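Local coordinates for RND efflux system, outer membrane lipoprotein, NodT family (Burkholderia mallei, PDB 6U94) that probably serves as the outer-membrane exit duct of an RND-type efflux pump, passing substrates out of the cell, at residues Leu77-Ala82 with Ala244-Gly249; Thr131-Asp136 with Arg282-Ala287; Ala302-Phe307 with Gln338-Ile343; Ala394-Ile399 with Gln435-Tyr440. All coordinates share one frame; numbering follows the deposited sequence.

Contact 1: Leu77-Ala82 with Ala244-Gly249; sequences LDIDEA and AVLIGG
Val245 and Leu246, at the C-terminal end of helix 211-247, press against Asp78 and Ala82 of helix 72-86, a helix-end-to-helix-side contact in the all-helical body of an outer membrane factor. No hydrogen bond crosses it; the two branched side chains do the joining. Val245 CG1, anti to the backbone N (chi1 174°), faces helix 72-86, where the methyl lies 3.4 Å from Asp78 O and 3.8 Å from Asp78 CB. The extended Glu81 crosses Val245 at about a right angle, its carboxylate lying against both methyls, with Glu81 OE1 4.0 Å from Val245 CG1. One turn of helix deeper, Ala82 CB rests on the branch point of Leu246, 3.6 Å from CG, while Leu246 CD2 passes across Ile79 CG1 at 3.9 Å. Arg70, in the turn before helix 72-86, binds both sides: a salt bridge to Asp78 OD2 and hydrogen bonds to the carbonyl oxygens of Val245 and Leu246, just before Gly248 leaves helical geometry with positive phi. Helix 156-203 covers the apolar side, with Leu166 against Ile79 and Val170 and Thr173 against Leu246, and Phe138 of helix 132-142 flanks Ile79 as well.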
loop_
_atom_site.group_PDB
_atom_site.type_symbol
_atom_site.label_atom_id
_atom_site.label_comp_id
_atom_site.label_asym_id
_atom_site.label_seq_id
_atom_site.Cartn_x
_atom_site.Cartn_y
_atom_site.Cartn_z
ATOM N N LEU A 77 -8.989 -9.393 -15.077
ATOM C CA LEU A 77 -9.614 -10.482 -14.331
ATOM C C LEU A 77 -8.627 -11.162 -13.385
ATOM O O LEU A 77 -9.031 -11.672 -12.334
ATOM C CB LEU A 77 -10.206 -11.510 -15.295
ATOM C CG LEU A 77 -11.422 -11.107 -16.134
ATOM C CD1 LEU A 77 -11.728 -12.200 -17.143
ATOM C CD2 LEU A 77 -12.634 -10.839 -15.250
ATOM N N ASP A 78 -7.341 -11.190 -13.743
ATOM C CA ASP A 78 -6.347 -11.828 -12.887
ATOM C C ASP A 78 -6.044 -10.976 -11.660
ATOM O O ASP A 78 -5.902 -11.502 -10.550
ATOM C CB ASP A 78 -5.068 -12.101 -13.679
ATOM C CG ASP A 78 -5.245 -13.196 -14.716
ATOM O OD1 ASP A 78 -6.316 -13.841 -14.732
ATOM O OD2 ASP A 78 -4.312 -13.415 -15.515
ATOM N N ILE A 79 -5.935 -9.660 -11.847
ATOM C CA ILE A 79 -5.736 -8.757 -10.720
ATOM C C ILE A 79 -6.922 -8.830 -9.770
ATOM O O ILE A 79 -6.762 -8.799 -8.544
ATOM C CB ILE A 79 -5.499 -7.324 -11.232
ATOM C CG1 ILE A 79 -4.218 -7.264 -12.063
ATOM C CG2 ILE A 79 -5.439 -6.340 -10.076
ATOM C CD1 ILE A 79 -4.112 -6.031 -12.935
ATOM N N ASP A 80 -8.132 -8.940 -10.321
ATOM C CA ASP A 80 -9.320 -9.063 -9.485
ATOM C C ASP A 80 -9.295 -10.358 -8.683
ATOM O O ASP A 80 -9.622 -10.363 -7.490
ATOM C CB ASP A 80 -10.576 -8.994 -10.353
ATOM C CG ASP A 80 -11.600 -8.018 -9.817
ATOM O OD1 ASP A 80 -11.541 -6.827 -10.194
ATOM O OD2 ASP A 80 -12.465 -8.441 -9.022
ATOM N N GLU A 81 -8.915 -11.468 -9.321
ATOM C CA GLU A 81 -8.869 -12.745 -8.616
ATOM C C GLU A 81 -7.778 -12.753 -7.553
ATOM O O GLU A 81 -7.986 -13.272 -6.449
ATOM C CB GLU A 81 -8.653 -13.888 -9.607
ATOM C CG GLU A 81 -8.460 -15.247 -8.948
ATOM C CD GLU A 81 -8.161 -16.350 -9.947
ATOM O OE1 GLU A 81 -8.120 -16.065 -11.166
ATOM O OE2 GLU A 81 -7.968 -17.506 -9.512
ATOM N N ALA A 82 -6.610 -12.189 -7.868
ATOM C CA ALA A 82 -5.498 -12.196 -6.925
ATOM C C ALA A 82 -5.827 -11.379 -5.683
ATOM O O ALA A 82 -5.578 -11.820 -4.556
ATOM C CB ALA A 82 -4.233 -11.666 -7.601
ATOM N N ALA A 244 1.107 -16.179 -8.163
ATOM C CA ALA A 244 1.095 -16.995 -9.372
ATOM C C ALA A 244 0.068 -16.480 -10.372
ATOM O O ALA A 244 0.325 -16.465 -11.580
ATOM C CB ALA A 244 0.818 -18.456 -9.019
ATOM N N VAL A 245 -1.099 -16.049 -9.886
ATOM C CA VAL A 245 -2.111 -15.481 -10.771
ATOM C C VAL A 245 -1.603 -14.195 -11.408
ATOM O O VAL A 245 -1.816 -13.949 -12.602
ATOM C CB VAL A 245 -3.424 -15.247 -9.998
ATOM C CG1 VAL A 245 -4.438 -14.518 -10.873
ATOM C CG2 VAL A 245 -3.994 -16.563 -9.502
ATOM N N LEU A 246 -0.914 -13.362 -10.624
ATOM C CA LEU A 246 -0.501 -12.051 -11.117
ATOM C C LEU A 246 0.563 -12.164 -12.200
ATOM O O LEU A 246 0.574 -11.369 -13.148
ATOM C CB LEU A 246 0.004 -11.190 -9.960
ATOM C CG LEU A 246 -1.083 -10.585 -9.074
ATOM C CD1 LEU A 246 -0.463 -9.851 -7.897
ATOM C CD2 LEU A 246 -1.969 -9.654 -9.889
ATOM N N ILE A 247 1.473 -13.133 -12.079
ATOM C CA ILE A 247 2.500 -13.315 -13.101
ATOM C C ILE A 247 2.060 -14.259 -14.210
ATOM O O ILE A 247 2.776 -14.393 -15.215
ATOM C CB ILE A 247 3.820 -13.825 -12.490
ATOM C CG1 ILE A 247 3.621 -15.200 -11.854
ATOM C CG2 ILE A 247 4.355 -12.826 -11.469
ATOM C CD1 ILE A 247 4.916 -15.883 -11.476
ATOM N N GLY A 248 0.909 -14.913 -14.070
ATOM C CA GLY A 248 0.384 -15.766 -15.115
ATOM C C GLY A 248 1.046 -17.117 -15.247
ATOM O O GLY A 248 0.848 -17.786 -16.268
ATOM N N GLY A 249 1.819 -17.546 -14.254
ATOM C CA GLY A 249 2.490 -18.823 -14.316
ATOM C C GLY A 249 3.101 -19.227 -12.992
ATOM O O GLY A 249 2.960 -18.535 -11.977
#

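Contact 2: Thr131-Asp136 with Arg282-Ala287; sequences THFEID and RPDIMA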
loop_
_atom_site.group_PDB
_atom_site.type_symbol
_atom_site.label_atom_id
_atom_site.label_comp_id
_atom_site.label_asym_id
_atom_site.label_seq_id
_atom_site.Cartn_x
_atom_site.Cartn_y
_atom_site.Cartn_z
ATOM N N THR A 131 -6.172 3.618 -6.552
ATOM C CA THR A 131 -6.284 5.041 -6.825
ATOM C C THR A 131 -7.608 5.348 -7.523
ATOM O O THR A 131 -8.401 4.456 -7.837
ATOM C CB THR A 131 -5.103 5.520 -7.663
ATOM O OG1 THR A 131 -5.054 4.786 -8.894
ATOM C CG2 THR A 131 -3.794 5.325 -6.897
ATOM N N HIS A 132 -7.856 6.640 -7.756
ATOM C CA HIS A 132 -9.112 7.049 -8.376
ATOM C C HIS A 132 -9.242 6.487 -9.786
ATOM O O HIS A 132 -10.310 5.994 -10.166
ATOM C CB HIS A 132 -9.225 8.572 -8.403
ATOM C CG HIS A 132 -9.445 9.190 -7.057
ATOM N ND1 HIS A 132 -10.543 8.902 -6.276
ATOM C CD2 HIS A 132 -8.714 10.092 -6.361
ATOM C CE1 HIS A 132 -10.477 9.594 -5.154
ATOM N NE2 HIS A 132 -9.376 10.324 -5.180
ATOM N N PHE A 133 -8.166 6.545 -10.579
ATOM C CA PHE A 133 -8.281 6.096 -11.963
ATOM C C PHE A 133 -8.381 4.579 -12.059
ATOM O O PHE A 133 -9.015 4.063 -12.986
ATOM C CB PHE A 133 -7.120 6.628 -12.811
ATOM C CG PHE A 133 -5.752 6.199 -12.345
ATOM C CD1 PHE A 133 -5.226 4.975 -12.729
ATOM C CD2 PHE A 133 -4.974 7.040 -11.565
ATOM C CE1 PHE A 133 -3.964 4.586 -12.318
ATOM C CE2 PHE A 133 -3.711 6.659 -11.154
ATOM C CZ PHE A 133 -3.204 5.430 -11.529
ATOM N N GLU A 134 -7.786 3.848 -11.113
ATOM C CA GLU A 134 -7.995 2.405 -11.080
ATOM C C GLU A 134 -9.446 2.070 -10.767
ATOM O O GLU A 134 -10.033 1.179 -11.392
ATOM C CB GLU A 134 -7.073 1.756 -10.053
ATOM C CG GLU A 134 -5.605 1.881 -10.364
ATOM C CD GLU A 134 -4.752 1.376 -9.222
ATOM O OE1 GLU A 134 -4.244 0.237 -9.302
ATOM O OE2 GLU A 134 -4.611 2.121 -8.229
ATOM N N ILE A 135 -10.041 2.770 -9.798
ATOM C CA ILE A 135 -11.449 2.551 -9.482
ATOM C C ILE A 135 -12.323 2.883 -10.687
ATOM O O ILE A 135 -13.282 2.163 -10.994
ATOM C CB ILE A 135 -11.848 3.374 -8.243
ATOM C CG1 ILE A 135 -11.074 2.891 -7.011
ATOM C CG2 ILE A 135 -13.345 3.296 -8.008
ATOM C CD1 ILE A 135 -11.376 3.675 -5.751
ATOM N N ASP A 136 -12.006 3.976 -11.388
ATOM C CA ASP A 136 -12.727 4.320 -12.610
ATOM C C ASP A 136 -12.667 3.183 -13.622
ATOM O O ASP A 136 -13.701 2.736 -14.129
ATOM C CB ASP A 136 -12.154 5.602 -13.219
ATOM C CG ASP A 136 -12.552 6.841 -12.448
ATOM O OD1 ASP A 136 -13.638 6.834 -11.832
ATOM O OD2 ASP A 136 -11.783 7.825 -12.465
ATOM N N ARG A 282 -1.043 10.468 -15.122
ATOM C CA ARG A 282 -2.131 9.729 -14.499
ATOM C C ARG A 282 -3.181 9.382 -15.550
ATOM O O ARG A 282 -3.565 10.250 -16.347
ATOM C CB ARG A 282 -2.768 10.539 -13.376
ATOM C CG ARG A 282 -1.971 10.589 -12.065
ATOM C CD ARG A 282 -2.690 11.454 -11.051
ATOM N NE ARG A 282 -4.064 11.009 -10.831
ATOM C CZ ARG A 282 -4.503 10.453 -9.705
ATOM N NH1 ARG A 282 -3.678 10.283 -8.673
ATOM N NH2 ARG A 282 -5.773 10.074 -9.603
ATOM N N PRO A 283 -3.648 8.134 -15.603
ATOM C CA PRO A 283 -4.671 7.785 -16.602
ATOM C C PRO A 283 -5.942 8.620 -16.520
ATOM O O PRO A 283 -6.587 8.829 -17.555
ATOM C CB PRO A 283 -4.940 6.304 -16.311
ATOM C CG PRO A 283 -3.633 5.812 -15.784
ATOM C CD PRO A 283 -3.099 6.937 -14.942
ATOM N N ASP A 284 -6.328 9.117 -15.341
ATOM C CA ASP A 284 -7.536 9.931 -15.274
ATOM C C ASP A 284 -7.302 11.364 -15.727
ATOM O O ASP A 284 -8.258 12.037 -16.134
ATOM C CB ASP A 284 -8.138 9.913 -13.862
ATOM C CG ASP A 284 -7.127 10.248 -12.763
ATOM O OD1 ASP A 284 -5.923 10.421 -13.045
ATOM O OD2 ASP A 284 -7.558 10.335 -11.596
ATOM N N ILE A 285 -6.058 11.841 -15.693
ATOM C CA ILE A 285 -5.779 13.164 -16.237
ATOM C C ILE A 285 -5.543 13.093 -17.745
ATOM O O ILE A 285 -5.916 14.013 -18.480
ATOM C CB ILE A 285 -4.596 13.814 -15.496
ATOM C CG1 ILE A 285 -4.977 14.080 -14.037
ATOM C CG2 ILE A 285 -4.163 15.116 -16.176
ATOM C CD1 ILE A 285 -3.950 14.881 -13.277
ATOM N N MET A 286 -4.933 12.004 -18.229
ATOM C CA MET A 286 -4.787 11.799 -19.670
ATOM C C MET A 286 -6.145 11.760 -20.357
ATOM O O MET A 286 -6.358 12.424 -21.378
ATOM C CB MET A 286 -4.019 10.505 -19.945
ATOM C CG MET A 286 -2.604 10.468 -19.389
ATOM S SD MET A 286 -1.823 8.862 -19.649
ATOM C CE MET A 286 -1.848 8.779 -21.440
ATOM N N ALA A 287 -7.082 10.990 -19.802
ATOM C CA ALA A 287 -8.414 10.911 -20.388
ATOM C C ALA A 287 -9.129 12.254 -20.315
ATOM O O ALA A 287 -9.840 12.641 -21.251
ATOM C CB ALA A 287 -9.233 9.828 -19.688
HETATM O O HOH W 1 -10.531 9.961 -11.166
#
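Phe133 and Asp284 both place CG between their backbone N and carbonyl carbon (chi1 60° and 51°), which stands the Phe133 ring against Pro283 and turns the Asp284 carboxylate to Arg282; the two residues meet at Phe133 CB and Asp284 CB, 3.6 Å apart. The N-termini of helices 132-142 and 283-294 come together here, with Thr131 and Arg282 at the N-caps. The Phe133 ring is sandwiched: Pro283 CD stands over one face in a CH-pi contact, 3.5 Å from the centroid, and Thr131 OG1 lies 3.2 Å above the plane on the opposite face. That hydroxyl and Thr131 N both donate to Glu134 OE2, from opposite faces of the carboxylate; the N-H bond is that of a capping box. At the ring edge comes the Arg282 guanidinium, its plane at 90° to the ring, so that Phe133 CD2 lies over a guanidinium face. A side-on salt bridge holds Arg282: NE reaches Asp284 OD1 at 3.0 Å and NH2 reaches Asp284 OD2 at 2.7 Å, while NH1 turns to Glu377. Asp284 OD2 is used again across the contact: one water donates to it at 3.0 Å and to Asp136 OD2 at 2.8 Å.

Contact 3: Ala302-Phe307 with Gln338-Ile343; sequences ARAAFF and QLTLPI
Ala305 packs closely on Gln338 and Leu339, whereas its neighbour Ala304 barely touches Thr340 and Leu341, and this difference divides the contact. It is a helix-to-loop arrangement: the last turn of helix 299-306 is flanked by the irregular chain 338-343, part of the long connection to helix 349-352. In this family the connections between helices include the membrane strands; segment 338-343 has no regular strand here. On the tight side, a backbone contact joins the side-chain packing. Ala305 CA points its hydrogen at Gln338 O, a CA-H...O contact of 3.4 Å with an angle of 146° at the hydrogen. Leu339 curls back so that its CD2 methyl reaches Ala305 CB at 3.7 Å. On the looser side Ala304, Thr340 and Leu341 are exposed: Ala304 CB stays 4.5 Å from Leu341 CD1, and Thr340 OG1 comes no closer to it. Behind the tight part, Leu355 and Val358 of helix 355-359 back Leu339, and Val358 also meets Ile343. Ile343 is extended along CG1 (chi2 178°), which carries its terminal methyl inward past Ala305 CB. There Ile343 CD1 meets the Phe306 ring at its edge, near the ring plane, 3.6 Å from CE2, while Ala305 CB lies over one face of that same ring.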
loop_
_atom_site.group_PDB
_atom_site.type_symbol
_atom_site.label_atom_id
_atom_site.label_comp_id
_atom_site.label_asym_id
_atom_site.label_seq_id
_atom_site.Cartn_x
_atom_site.Cartn_y
_atom_site.Cartn_z
ATOM N N ALA A 302 -5.796 25.267 -20.304
ATOM C CA ALA A 302 -6.466 24.580 -19.208
ATOM C C ALA A 302 -5.486 24.248 -18.089
ATOM O O ALA A 302 -5.831 24.344 -16.906
ATOM C CB ALA A 302 -7.154 23.318 -19.730
ATOM N N ARG A 303 -4.257 23.864 -18.441
ATOM C CA ARG A 303 -3.235 23.623 -17.429
ATOM C C ARG A 303 -2.883 24.909 -16.696
ATOM O O ARG A 303 -2.750 24.921 -15.467
ATOM C CB ARG A 303 -1.990 23.015 -18.070
ATOM C CG ARG A 303 -2.118 21.543 -18.416
ATOM C CD ARG A 303 -0.832 21.035 -19.039
ATOM N NE ARG A 303 -0.946 19.657 -19.505
ATOM C CZ ARG A 303 0.008 19.017 -20.172
ATOM N NH1 ARG A 303 1.151 19.629 -20.455
ATOM N NH2 ARG A 303 -0.179 17.763 -20.558
ATOM N N ALA A 304 -2.726 26.005 -17.443
ATOM C CA ALA A 304 -2.446 27.291 -16.817
ATOM C C ALA A 304 -3.540 27.668 -15.828
ATOM O O ALA A 304 -3.263 28.245 -14.770
ATOM C CB ALA A 304 -2.292 28.372 -17.886
ATOM N N ALA A 305 -4.791 27.329 -16.148
ATOM C CA ALA A 305 -5.906 27.721 -15.296
ATOM C C ALA A 305 -6.068 26.802 -14.087
ATOM O O ALA A 305 -6.383 27.276 -12.992
ATOM C CB ALA A 305 -7.202 27.752 -16.107
ATOM N N PHE A 306 -5.859 25.491 -14.254
ATOM C CA PHE A 306 -6.313 24.531 -13.257
ATOM C C PHE A 306 -5.262 23.545 -12.753
ATOM O O PHE A 306 -5.590 22.709 -11.905
ATOM C CB PHE A 306 -7.505 23.732 -13.809
ATOM C CG PHE A 306 -8.670 24.590 -14.216
ATOM C CD1 PHE A 306 -9.425 25.257 -13.266
ATOM C CD2 PHE A 306 -9.016 24.721 -15.553
ATOM C CE1 PHE A 306 -10.498 26.045 -13.637
ATOM C CE2 PHE A 306 -10.087 25.508 -15.932
ATOM C CZ PHE A 306 -10.830 26.170 -14.976
ATOM N N PHE A 307 -4.024 23.614 -13.229
ATOM C CA PHE A 307 -3.012 22.610 -12.899
ATOM C C PHE A 307 -1.875 23.265 -12.130
ATOM O O PHE A 307 -1.060 23.991 -12.727
ATOM C CB PHE A 307 -2.493 21.941 -14.171
ATOM C CG PHE A 307 -2.025 20.525 -13.978
ATOM C CD1 PHE A 307 -1.102 20.202 -12.999
ATOM C CD2 PHE A 307 -2.510 19.511 -14.794
ATOM C CE1 PHE A 307 -0.673 18.891 -12.833
ATOM C CE2 PHE A 307 -2.089 18.204 -14.636
ATOM C CZ PHE A 307 -1.166 17.893 -13.650
ATOM N N GLN A 338 -6.963 30.847 -12.331
ATOM C CA GLN A 338 -7.069 32.130 -13.007
ATOM C C GLN A 338 -7.031 31.905 -14.511
ATOM O O GLN A 338 -6.275 31.061 -15.003
ATOM C CB GLN A 338 -5.940 33.079 -12.589
ATOM C CG GLN A 338 -6.059 34.483 -13.161
ATOM C CD GLN A 338 -4.804 35.310 -12.947
ATOM O OE1 GLN A 338 -3.685 34.822 -13.120
ATOM N NE2 GLN A 338 -4.985 36.567 -12.566
ATOM N N LEU A 339 -7.838 32.667 -15.240
ATOM C CA LEU A 339 -7.925 32.544 -16.690
ATOM C C LEU A 339 -7.053 33.616 -17.334
ATOM O O LEU A 339 -7.364 34.810 -17.261
ATOM C CB LEU A 339 -9.375 32.652 -17.156
ATOM C CG LEU A 339 -10.295 31.533 -16.667
ATOM C CD1 LEU A 339 -11.725 31.806 -17.080
ATOM C CD2 LEU A 339 -9.831 30.188 -17.199
ATOM N N THR A 340 -5.954 33.184 -17.952
ATOM C CA THR A 340 -5.085 34.058 -18.723
ATOM C C THR A 340 -4.993 33.660 -20.186
ATOM O O THR A 340 -4.635 34.498 -21.019
ATOM C CB THR A 340 -3.666 34.071 -18.134
ATOM O OG1 THR A 340 -3.066 32.783 -18.323
ATOM C CG2 THR A 340 -3.710 34.396 -16.644
ATOM N N LEU A 341 -5.289 32.415 -20.517
ATOM C CA LEU A 341 -5.362 31.970 -21.883
ATOM C C LEU A 341 -6.765 31.462 -22.168
ATOM O O LEU A 341 -7.355 30.779 -21.324
ATOM C CB LEU A 341 -4.348 30.857 -22.150
ATOM C CG LEU A 341 -2.887 31.270 -22.260
ATOM C CD1 LEU A 341 -1.983 30.077 -22.005
ATOM C CD2 LEU A 341 -2.662 31.838 -23.643
ATOM N N PRO A 342 -7.336 31.797 -23.323
ATOM C CA PRO A 342 -8.666 31.277 -23.657
ATOM C C PRO A 342 -8.637 29.760 -23.760
ATOM O O PRO A 342 -7.821 29.180 -24.480
ATOM C CB PRO A 342 -8.978 31.932 -25.010
ATOM C CG PRO A 342 -8.082 33.131 -25.065
ATOM C CD PRO A 342 -6.833 32.733 -24.341
ATOM N N ILE A 343 -9.535 29.114 -23.019
ATOM C CA ILE A 343 -9.596 27.661 -23.082
ATOM C C ILE A 343 -10.260 27.209 -24.376
ATOM O O ILE A 343 -9.880 26.181 -24.948
ATOM C CB ILE A 343 -10.312 27.113 -21.835
ATOM C CG1 ILE A 343 -9.441 27.358 -20.598
ATOM C CG2 ILE A 343 -10.621 25.637 -21.987
ATOM C CD1 ILE A 343 -10.071 26.910 -19.297
#

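Contact 4: Ala394-Ile399 with Gln435-Tyr440; sequences AQEAMI and QLLVTY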
loop_
_atom_site.group_PDB
_atom_site.type_symbol
_atom_site.label_atom_id
_atom_site.label_comp_id
_atom_site.label_asym_id
_atom_site.label_seq_id
_atom_site.Cartn_x
_atom_site.Cartn_y
_atom_site.Cartn_z
ATOM N N ALA A 394 6.876 3.948 17.269
ATOM C CA ALA A 394 6.198 3.777 18.548
ATOM C C ALA A 394 6.145 2.309 18.949
ATOM O O ALA A 394 6.383 1.964 20.113
ATOM C CB ALA A 394 4.792 4.367 18.483
ATOM N N GLN A 395 5.843 1.430 17.992
ATOM C CA GLN A 395 5.775 0.006 18.292
ATOM C C GLN A 395 7.143 -0.552 18.666
ATOM O O GLN A 395 7.230 -1.494 19.460
ATOM C CB GLN A 395 5.194 -0.751 17.096
ATOM C CG GLN A 395 4.609 -2.111 17.432
ATOM C CD GLN A 395 3.305 -2.016 18.208
ATOM O OE1 GLN A 395 2.872 -2.984 18.833
ATOM N NE2 GLN A 395 2.668 -0.851 18.163
ATOM N N GLU A 396 8.216 0.012 18.110
ATOM C CA GLU A 396 9.553 -0.480 18.425
ATOM C C GLU A 396 9.967 -0.095 19.842
ATOM O O GLU A 396 10.579 -0.900 20.553
ATOM C CB GLU A 396 10.560 0.043 17.402
ATOM C CG GLU A 396 10.500 -0.685 16.065
ATOM C CD GLU A 396 11.394 -0.060 15.012
ATOM O OE1 GLU A 396 11.742 1.131 15.150
ATOM O OE2 GLU A 396 11.749 -0.765 14.044
ATOM N N ALA A 397 9.646 1.131 20.268
ATOM C CA ALA A 397 9.932 1.524 21.644
ATOM C C ALA A 397 9.051 0.765 22.625
ATOM O O ALA A 397 9.477 0.478 23.750
ATOM C CB ALA A 397 9.747 3.033 21.812
ATOM N N MET A 398 7.827 0.424 22.217
ATOM C CA MET A 398 6.970 -0.397 23.065
ATOM C C MET A 398 7.540 -1.801 23.214
ATOM O O MET A 398 7.571 -2.354 24.321
ATOM C CB MET A 398 5.556 -0.445 22.485
ATOM C CG MET A 398 4.461 -0.665 23.514
ATOM S SD MET A 398 2.810 -0.585 22.788
ATOM C CE MET A 398 2.759 -2.130 21.890
ATOM N N ILE A 399 8.012 -2.385 22.110
ATOM C CA ILE A 399 8.658 -3.694 22.164
ATOM C C ILE A 399 9.932 -3.625 22.997
ATOM O O ILE A 399 10.310 -4.603 23.654
ATOM C CB ILE A 399 8.933 -4.203 20.732
ATOM C CG1 ILE A 399 7.616 -4.563 20.042
ATOM C CG2 ILE A 399 9.874 -5.404 20.732
ATOM C CD1 ILE A 399 7.754 -4.803 18.547
ATOM N N GLN A 435 4.108 -8.851 16.505
ATOM C CA GLN A 435 3.303 -9.079 15.311
ATOM C C GLN A 435 2.831 -7.762 14.712
ATOM O O GLN A 435 2.878 -7.579 13.491
ATOM C CB GLN A 435 2.112 -9.975 15.644
ATOM C CG GLN A 435 2.496 -11.378 16.085
ATOM C CD GLN A 435 1.329 -12.141 16.678
ATOM O OE1 GLN A 435 1.237 -12.305 17.896
ATOM N NE2 GLN A 435 0.432 -12.617 15.820
ATOM N N LEU A 436 2.391 -6.825 15.557
ATOM C CA LEU A 436 1.926 -5.536 15.057
ATOM C C LEU A 436 3.032 -4.770 14.348
ATOM O O LEU A 436 2.755 -4.018 13.410
ATOM C CB LEU A 436 1.363 -4.694 16.202
ATOM C CG LEU A 436 -0.160 -4.619 16.305
ATOM C CD1 LEU A 436 -0.576 -3.489 17.232
ATOM C CD2 LEU A 436 -0.773 -4.442 14.924
ATOM N N LEU A 437 4.284 -4.934 14.786
ATOM C CA LEU A 437 5.385 -4.221 14.147
ATOM C C LEU A 437 5.532 -4.625 12.684
ATOM O O LEU A 437 5.769 -3.773 11.819
ATOM C CB LEU A 437 6.686 -4.479 14.905
ATOM C CG LEU A 437 7.955 -3.885 14.291
ATOM C CD1 LEU A 437 7.826 -2.379 14.142
ATOM C CD2 LEU A 437 9.176 -4.239 15.136
ATOM N N VAL A 438 5.403 -5.921 12.390
ATOM C CA VAL A 438 5.528 -6.388 11.013
ATOM C C VAL A 438 4.409 -5.812 10.156
ATOM O O VAL A 438 4.647 -5.311 9.052
ATOM C CB VAL A 438 5.539 -7.927 10.964
ATOM C CG1 VAL A 438 5.572 -8.410 9.523
ATOM C CG2 VAL A 438 6.729 -8.476 11.731
ATOM N N THR A 439 3.173 -5.860 10.661
ATOM C CA THR A 439 2.039 -5.346 9.896
ATOM C C THR A 439 2.174 -3.849 9.644
ATOM O O THR A 439 1.809 -3.360 8.569
ATOM C CB THR A 439 0.730 -5.645 10.625
ATOM O OG1 THR A 439 0.588 -4.752 11.735
ATOM C CG2 THR A 439 0.717 -7.078 11.139
ATOM N N TYR A 440 2.695 -3.105 10.622
ATOM C CA TYR A 440 2.903 -1.674 10.436
ATOM C C TYR A 440 4.024 -1.391 9.444
ATOM O O TYR A 440 3.969 -0.391 8.719
ATOM C CB TYR A 440 3.214 -1.003 11.773
ATOM C CG TYR A 440 2.017 -0.779 12.670
ATOM C CD1 TYR A 440 0.751 -0.565 12.139
ATOM C CD2 TYR A 440 2.157 -0.774 14.056
ATOM C CE1 TYR A 440 -0.343 -0.355 12.963
ATOM C CE2 TYR A 440 1.072 -0.565 14.885
ATOM C CZ TYR A 440 -0.174 -0.356 14.335
ATOM O OH TYR A 440 -1.252 -0.149 15.164
#
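Leu436 O, in the helix whose Leu436 and Tyr440 side chains flank Gln395, is gripped twice: Thr439 OG1 donates to it at 2.8 Å and Tyr440 N at 2.9 Å, both from the same face of the carbonyl plane. The threonine hydroxyl is thereby satisfied within its own helix, and no hydrogen bond passes between the two segments. What joins them is the side-by-side packing of an antiparallel helical hairpin, with local axes 9.5 Å apart and directions 163° from parallel. Leu437 is the central knob. Its CG is anti to the backbone N (chi1 175°), and the isobutyl group settles into a hole framed by Val392, Gln395, Glu396 and Ile399, the knobs-into-holes packing of a coiled coil. Within that hole Leu437 CD2 touches Ile399 CD1 at 3.7 Å, Leu437 CD1 rests on Glu396 CG at 3.7 Å, and Leu437 CB lies 4.0 Å from Gln395 CG. Gln395 bends at chi2 (71°) and so lays its amide between Leu436 and Tyr440. The amide comes up at the edge of the tyrosine ring, steeply inclined to it, while one methyl of Leu436 covers part of a ring face. The hairpin is formed by helices 362-415 and 421-454, successive in the chain. Further along the interface Leu430 and Ala433 also receive Ile399, and on another flank of helix 421-454 Gln435 and Val438 pack on helix 156-203, placing that helix between its hairpin partner and the long helix of the first half.

In the fold
Along the chain, contacts 1 and 2 interlock, because their segments alternate; contacts 3 and 4 follow in series. Helices 72-86 and 132-142 are successive, yet the centres of contacts 1 and 2 lie about 21 Å apart without touching. Contact 2 joins the two halves of the chain, while contact 1 stays within the first and contacts 3 and 4 within the second. Contacts 2 and 3, also about 21 Å apart between centres, meet through Ile285 CG2 and Phe307 CE2 at 4.0 Å. Contact 4 lies on the opposite side of the chain's centre from contacts 2 and 3, its centre about 48 Å from that of contact 3. Short helices and loops thus pack at one end, while long hairpins extend away, consistent with the elongated, duct-forming design of the family.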